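Local coordinates for SnoaL-like domain-containing protein (Kribbella flavida, PDB 4GB5) that is of unknown function but adopts a SnoaL-like fold of the NTF2 clan, whose members include polyketide cyclases and other small-molecule enzymes, at residues A[8-20]-A[121-134]. Sequence-based numbering, arbitrary orientation.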
loop_
_atom_site.group_PDB
_atom_site.type_symbol
_atom_site.label_atom_id
_atom_site.label_comp_id
_atom_site.label_asym_id
_atom_site.label_seq_id
_atom_site.Cartn_x
_atom_site.Cartn_y
_atom_site.Cartn_z
ATOM N N THR A 8 10.102 -13.930 12.948
ATOM C CA THR A 8 9.005 -13.476 13.776
ATOM C C THR A 8 9.222 -12.017 14.129
ATOM O O THR A 8 8.293 -11.229 14.087
ATOM C CB THR A 8 8.849 -14.308 15.040
ATOM O OG1 THR A 8 8.601 -15.681 14.669
ATOM C CG2 THR A 8 7.701 -13.771 15.876
ATOM N N ASP A 9 10.456 -11.656 14.460
ATOM C CA ASP A 9 10.766 -10.253 14.758
ATOM C C ASP A 9 10.439 -9.354 13.579
ATOM O O ASP A 9 9.823 -8.317 13.732
ATOM C CB ASP A 9 12.259 -10.078 15.089
ATOM C CG ASP A 9 12.630 -10.622 16.423
ATOM O OD1 ASP A 9 11.791 -10.596 17.363
ATOM O OD2 ASP A 9 13.780 -11.114 16.561
ATOM N N ARG A 10 10.838 -9.759 12.381
ATOM C CA ARG A 10 10.551 -8.971 11.180
ATOM C C ARG A 10 9.071 -8.788 10.998
ATOM O O ARG A 10 8.619 -7.687 10.722
ATOM C CB ARG A 10 11.124 -9.643 9.917
ATOM C CG ARG A 10 10.898 -8.777 8.666
ATOM C CD ARG A 10 11.022 -9.521 7.369
ATOM N NE ARG A 10 12.228 -10.318 7.294
ATOM C CZ ARG A 10 13.339 -9.986 6.645
ATOM N NH1 ARG A 10 13.457 -8.807 6.044
ATOM N NH2 ARG A 10 14.358 -10.843 6.625
ATOM N N ALA A 11 8.320 -9.869 11.105
ATOM C CA ALA A 11 6.872 -9.774 10.890
ATOM C C ALA A 11 6.218 -8.851 11.952
ATOM O O ALA A 11 5.328 -8.069 11.629
ATOM C CB ALA A 11 6.232 -11.164 10.889
ATOM N N GLU A 12 6.671 -8.937 13.192
ATOM C CA GLU A 12 6.135 -8.109 14.261
ATOM C C GLU A 12 6.479 -6.637 14.038
ATOM O O GLU A 12 5.640 -5.744 14.299
ATOM C CB GLU A 12 6.584 -8.607 15.640
ATOM C CG GLU A 12 5.882 -9.899 16.080
ATOM C CD GLU A 12 6.357 -10.414 17.417
ATOM O OE1 GLU A 12 7.256 -9.783 18.013
ATOM O OE2 GLU A 12 5.813 -11.447 17.877
ATOM N N ILE A 13 7.680 -6.383 13.521
ATOM C CA ILE A 13 8.123 -5.012 13.223
ATOM C C ILE A 13 7.282 -4.465 12.077
ATOM O O ILE A 13 6.823 -3.306 12.127
ATOM C CB ILE A 13 9.615 -4.976 12.925
ATOM C CG1 ILE A 13 10.393 -5.222 14.203
ATOM C CG2 ILE A 13 10.051 -3.638 12.270
ATOM C CD1 ILE A 13 11.860 -5.490 13.913
ATOM N N ILE A 14 7.057 -5.252 11.031
ATOM C CA ILE A 14 6.203 -4.784 9.934
ATOM C C ILE A 14 4.798 -4.511 10.462
ATOM O O ILE A 14 4.194 -3.480 10.121
ATOM C CB ILE A 14 6.253 -5.727 8.707
ATOM C CG1 ILE A 14 7.631 -5.659 8.096
ATOM C CG2 ILE A 14 5.188 -5.352 7.659
ATOM C CD1 ILE A 14 7.933 -6.650 7.023
ATOM N N GLU A 15 4.264 -5.397 11.272
ATOM C CA GLU A 15 2.909 -5.198 11.807
ATOM C C GLU A 15 2.821 -3.934 12.615
ATOM O O GLU A 15 1.764 -3.295 12.651
ATOM C CB GLU A 15 2.524 -6.403 12.653
ATOM C CG GLU A 15 1.158 -6.367 13.210
ATOM C CD GLU A 15 0.757 -7.688 13.824
ATOM O OE1 GLU A 15 0.363 -8.633 13.091
ATOM O OE2 GLU A 15 0.860 -7.773 15.064
ATOM N N LEU A 16 3.892 -3.517 13.285
ATOM C CA LEU A 16 3.846 -2.260 14.032
ATOM C C LEU A 16 3.459 -1.094 13.181
ATOM O O LEU A 16 2.833 -0.136 13.667
ATOM C CB LEU A 16 5.193 -1.862 14.620
ATOM C CG LEU A 16 5.587 -2.463 15.925
ATOM C CD1 LEU A 16 6.985 -2.038 16.268
ATOM C CD2 LEU A 16 4.633 -1.960 17.001
ATOM N N PHE A 17 3.828 -1.138 11.901
ATOM C CA PHE A 17 3.451 -0.063 10.996
ATOM C C PHE A 17 1.960 -0.063 10.683
ATOM O O PHE A 17 1.395 0.995 10.416
ATOM C CB PHE A 17 4.303 -0.107 9.718
ATOM C CG PHE A 17 5.667 0.387 9.955
ATOM C CD1 PHE A 17 5.969 1.729 9.686
ATOM C CD2 PHE A 17 6.662 -0.400 10.482
ATOM C CE1 PHE A 17 7.220 2.247 9.906
ATOM C CE2 PHE A 17 7.904 0.114 10.744
ATOM C CZ PHE A 17 8.212 1.446 10.444
ATOM N N GLY A 18 1.310 -1.228 10.716
ATOM C CA GLY A 18 -0.149 -1.287 10.620
ATOM C C GLY A 18 -0.801 -0.611 11.824
ATOM O O GLY A 18 -1.717 0.198 11.675
ATOM N N ARG A 19 -0.312 -0.935 13.013
ATOM C CA ARG A 19 -0.802 -0.325 14.233
ATOM C C ARG A 19 -0.488 1.174 14.279
ATOM O O ARG A 19 -1.296 1.981 14.782
ATOM C CB ARG A 19 -0.219 -1.043 15.453
ATOM C CG ARG A 19 -0.567 -2.526 15.547
ATOM C CD ARG A 19 -0.363 -3.037 16.962
ATOM N NE ARG A 19 -1.403 -3.981 17.369
ATOM C CZ ARG A 19 -1.285 -5.302 17.324
ATOM N NH1 ARG A 19 -2.283 -6.070 17.720
ATOM N NH2 ARG A 19 -0.166 -5.860 16.889
ATOM N N TYR A 20 0.675 1.573 13.766
ATOM C CA TYR A 20 1.026 2.986 13.691
ATOM C C TYR A 20 0.014 3.748 12.860
ATOM O O TYR A 20 -0.466 4.830 13.237
ATOM C CB TYR A 20 2.435 3.157 13.092
ATOM C CG TYR A 20 2.842 4.618 12.853
ATOM C CD1 TYR A 20 3.493 5.327 13.805
ATOM C CD2 TYR A 20 2.541 5.271 11.654
ATOM C CE1 TYR A 20 3.860 6.628 13.618
ATOM C CE2 TYR A 20 2.906 6.572 11.441
ATOM C CZ TYR A 20 3.570 7.251 12.427
ATOM O OH TYR A 20 3.932 8.565 12.227
ATOM N N TYR A 121 9.327 6.835 5.650
ATOM C CA TYR A 121 9.718 6.727 7.039
ATOM C C TYR A 121 11.097 6.122 7.079
ATOM O O TYR A 121 11.397 5.184 6.323
ATOM C CB TYR A 121 8.764 5.832 7.849
ATOM C CG TYR A 121 7.415 6.460 8.063
ATOM C CD1 TYR A 121 7.281 7.672 8.737
ATOM C CD2 TYR A 121 6.262 5.842 7.607
ATOM C CE1 TYR A 121 6.035 8.246 8.916
ATOM C CE2 TYR A 121 5.045 6.399 7.808
ATOM C CZ TYR A 121 4.919 7.591 8.412
ATOM O OH TYR A 121 3.652 8.157 8.601
ATOM N N ASP A 122 11.932 6.649 7.993
ATOM C CA ASP A 122 13.204 6.050 8.326
ATOM C C ASP A 122 13.263 6.000 9.846
ATOM O O ASP A 122 13.582 6.971 10.520
ATOM C CB ASP A 122 14.370 6.780 7.711
ATOM C CG ASP A 122 14.384 6.661 6.212
ATOM O OD1 ASP A 122 14.836 5.597 5.712
ATOM O OD2 ASP A 122 13.898 7.593 5.543
ATOM N N ASN A 123 12.789 4.868 10.365
ATOM C CA ASN A 123 12.431 4.716 11.757
ATOM C C ASN A 123 13.343 3.733 12.466
ATOM O O ASN A 123 14.088 2.999 11.818
ATOM C CB ASN A 123 10.998 4.187 11.841
ATOM C CG ASN A 123 9.969 5.215 11.476
ATOM O OD1 ASN A 123 10.299 6.321 11.038
ATOM N ND2 ASN A 123 8.671 4.847 11.613
ATOM N N GLU A 124 13.311 3.749 13.793
ATOM C CA GLU A 124 13.993 2.760 14.616
ATOM C C GLU A 124 13.001 2.056 15.504
ATOM O O GLU A 124 11.990 2.639 15.935
ATOM C CB GLU A 124 15.126 3.385 15.466
ATOM C CG GLU A 124 16.213 4.014 14.604
ATOM C CD GLU A 124 17.242 4.860 15.341
ATOM O OE1 GLU A 124 17.085 5.117 16.542
ATOM O OE2 GLU A 124 18.214 5.287 14.689
ATOM N N ALA A 125 13.266 0.792 15.773
ATOM C CA ALA A 125 12.455 0.036 16.739
ATOM C C ALA A 125 13.345 -0.620 17.753
ATOM O O ALA A 125 14.533 -0.824 17.523
ATOM C CB ALA A 125 11.632 -1.018 16.028
ATOM N N VAL A 126 12.781 -0.885 18.921
ATOM C CA VAL A 126 13.457 -1.599 19.981
ATOM C C VAL A 126 12.575 -2.700 20.516
ATOM O O VAL A 126 11.324 -2.584 20.545
ATOM C CB VAL A 126 13.883 -0.676 21.126
ATOM C CG1 VAL A 126 14.863 0.354 20.623
ATOM C CG2 VAL A 126 12.738 -0.005 21.740
ATOM N N ARG A 127 13.215 -3.798 20.882
ATOM C CA ARG A 127 12.479 -4.911 21.443
ATOM C C ARG A 127 12.349 -4.701 22.946
ATOM O O ARG A 127 13.307 -4.794 23.699
ATOM C CB ARG A 127 13.175 -6.243 21.123
ATOM C CG ARG A 127 12.391 -7.480 21.599
ATOM C CD ARG A 127 13.328 -8.643 22.040
ATOM N NE ARG A 127 14.282 -9.043 21.006
ATOM C CZ ARG A 127 13.960 -9.762 19.933
ATOM N NH1 ARG A 127 14.883 -10.085 19.034
ATOM N NH2 ARG A 127 12.705 -10.160 19.758
ATOM N N THR A 128 11.144 -4.354 23.378
ATOM C CA THR A 128 10.894 -4.164 24.803
ATOM C C THR A 128 10.416 -5.446 25.404
ATOM O O THR A 128 10.169 -6.432 24.718
ATOM C CB THR A 128 9.831 -3.099 25.090
ATOM O OG1 THR A 128 8.506 -3.639 24.885
ATOM C CG2 THR A 128 10.077 -1.865 24.279
ATOM N N ALA A 129 10.285 -5.444 26.726
ATOM C CA ALA A 129 9.735 -6.598 27.392
ATOM C C ALA A 129 8.312 -6.934 26.975
ATOM O O ALA A 129 7.855 -8.064 27.168
ATOM C CB ALA A 129 9.813 -6.406 28.911
ATOM N N ASP A 130 7.604 -5.956 26.417
ATOM C CA ASP A 130 6.234 -6.144 25.944
ATOM C C ASP A 130 6.153 -6.176 24.408
ATOM O O ASP A 130 5.097 -5.966 23.816
ATOM C CB ASP A 130 5.336 -5.029 26.482
ATOM C CG ASP A 130 5.186 -5.081 27.987
ATOM O OD1 ASP A 130 4.688 -6.111 28.495
ATOM O OD2 ASP A 130 5.567 -4.094 28.654
ATOM N N GLY A 131 7.283 -6.458 23.770
ATOM C CA GLY A 131 7.320 -6.596 22.328
ATOM C C GLY A 131 7.997 -5.419 21.636
ATOM O O GLY A 131 8.441 -4.455 22.273
ATOM N N TRP A 132 8.109 -5.515 20.324
ATOM C CA TRP A 132 8.726 -4.452 19.535
ATOM C C TRP A 132 7.954 -3.154 19.654
ATOM O O TRP A 132 6.703 -3.151 19.643
ATOM C CB TRP A 132 8.870 -4.864 18.079
ATOM C CG TRP A 132 9.957 -5.888 17.869
ATOM C CD1 TRP A 132 9.810 -7.260 17.837
ATOM C CD2 TRP A 132 11.365 -5.634 17.699
ATOM N NE1 TRP A 132 11.037 -7.857 17.651
ATOM C CE2 TRP A 132 12.004 -6.884 17.547
ATOM C CE3 TRP A 132 12.136 -4.464 17.605
ATOM C CZ2 TRP A 132 13.385 -6.999 17.341
ATOM C CZ3 TRP A 132 13.514 -4.578 17.414
ATOM C CH2 TRP A 132 14.119 -5.841 17.287
ATOM N N ARG A 133 8.692 -2.042 19.692
ATOM C CA ARG A 133 8.094 -0.712 19.683
ATOM C C ARG A 133 8.912 0.225 18.814
ATOM O O ARG A 133 10.139 0.090 18.709
ATOM C CB ARG A 133 8.104 -0.108 21.124
ATOM C CG ARG A 133 7.225 -0.828 22.174
ATOM C CD ARG A 133 5.750 -0.713 21.857
ATOM N NE ARG A 133 4.911 -1.285 22.912
ATOM C CZ ARG A 133 4.589 -2.561 23.009
ATOM N NH1 ARG A 133 5.007 -3.446 22.136
ATOM N NH2 ARG A 133 3.789 -2.949 24.004
ATOM N N LEU A 134 8.237 1.184 18.204
ATOM C CA LEU A 134 8.904 2.195 17.406
ATOM C C LEU A 134 9.426 3.302 18.335
ATOM O O LEU A 134 8.643 3.990 19.007
ATOM C CB LEU A 134 7.940 2.794 16.369
ATOM C CG LEU A 134 7.452 1.883 15.250
ATOM C CD1 LEU A 134 6.457 2.566 14.358
ATOM C CD2 LEU A 134 8.631 1.397 14.424
HETATM O O HOH W 1 3.566 10.304 9.883
#
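L134 and W132 of strand 131-134 meet L16, F17 and I13 of helix 8-20. L134 lies over one face of the F17 ring, its CD2 4.0 Å from F17 CE2, and its CD1 touches the Y20 ring. L16 CD1 lies 4.1 Å from L134 CG and 3.8 Å from W132 CB. The W132 indole is held between I13 CD1, over one face and 3.7 Å from the six-membered ring centroid (CH-pi), and R127 CB on the opposite face. With chi1 at -71°, I13 CG1 sits beside the backbone N, and CG1 and CD1 both lie against the indole. Y121 OH meets the edge of the Y20 ring, 3.3 Å from Y20 CE2. A water links the two hydroxyls. At the D9 end, W132 NE1 gives a nearly straight bond (170°) to D9 OD1 at 2.9 Å, in the indole plane but from above the carboxylate. R127 grips D9 end-on, NH2 to OD1 at 2.6 Å and NH1 to OD2 at 2.9 Å. Together these bonds fix the carboxylate's rotation. The N-terminal helix 6-25 packs on the curved sheet at the hairpin of strands 114-128 and 131-145, as in the alpha+beta cone of the NTF2-like fold.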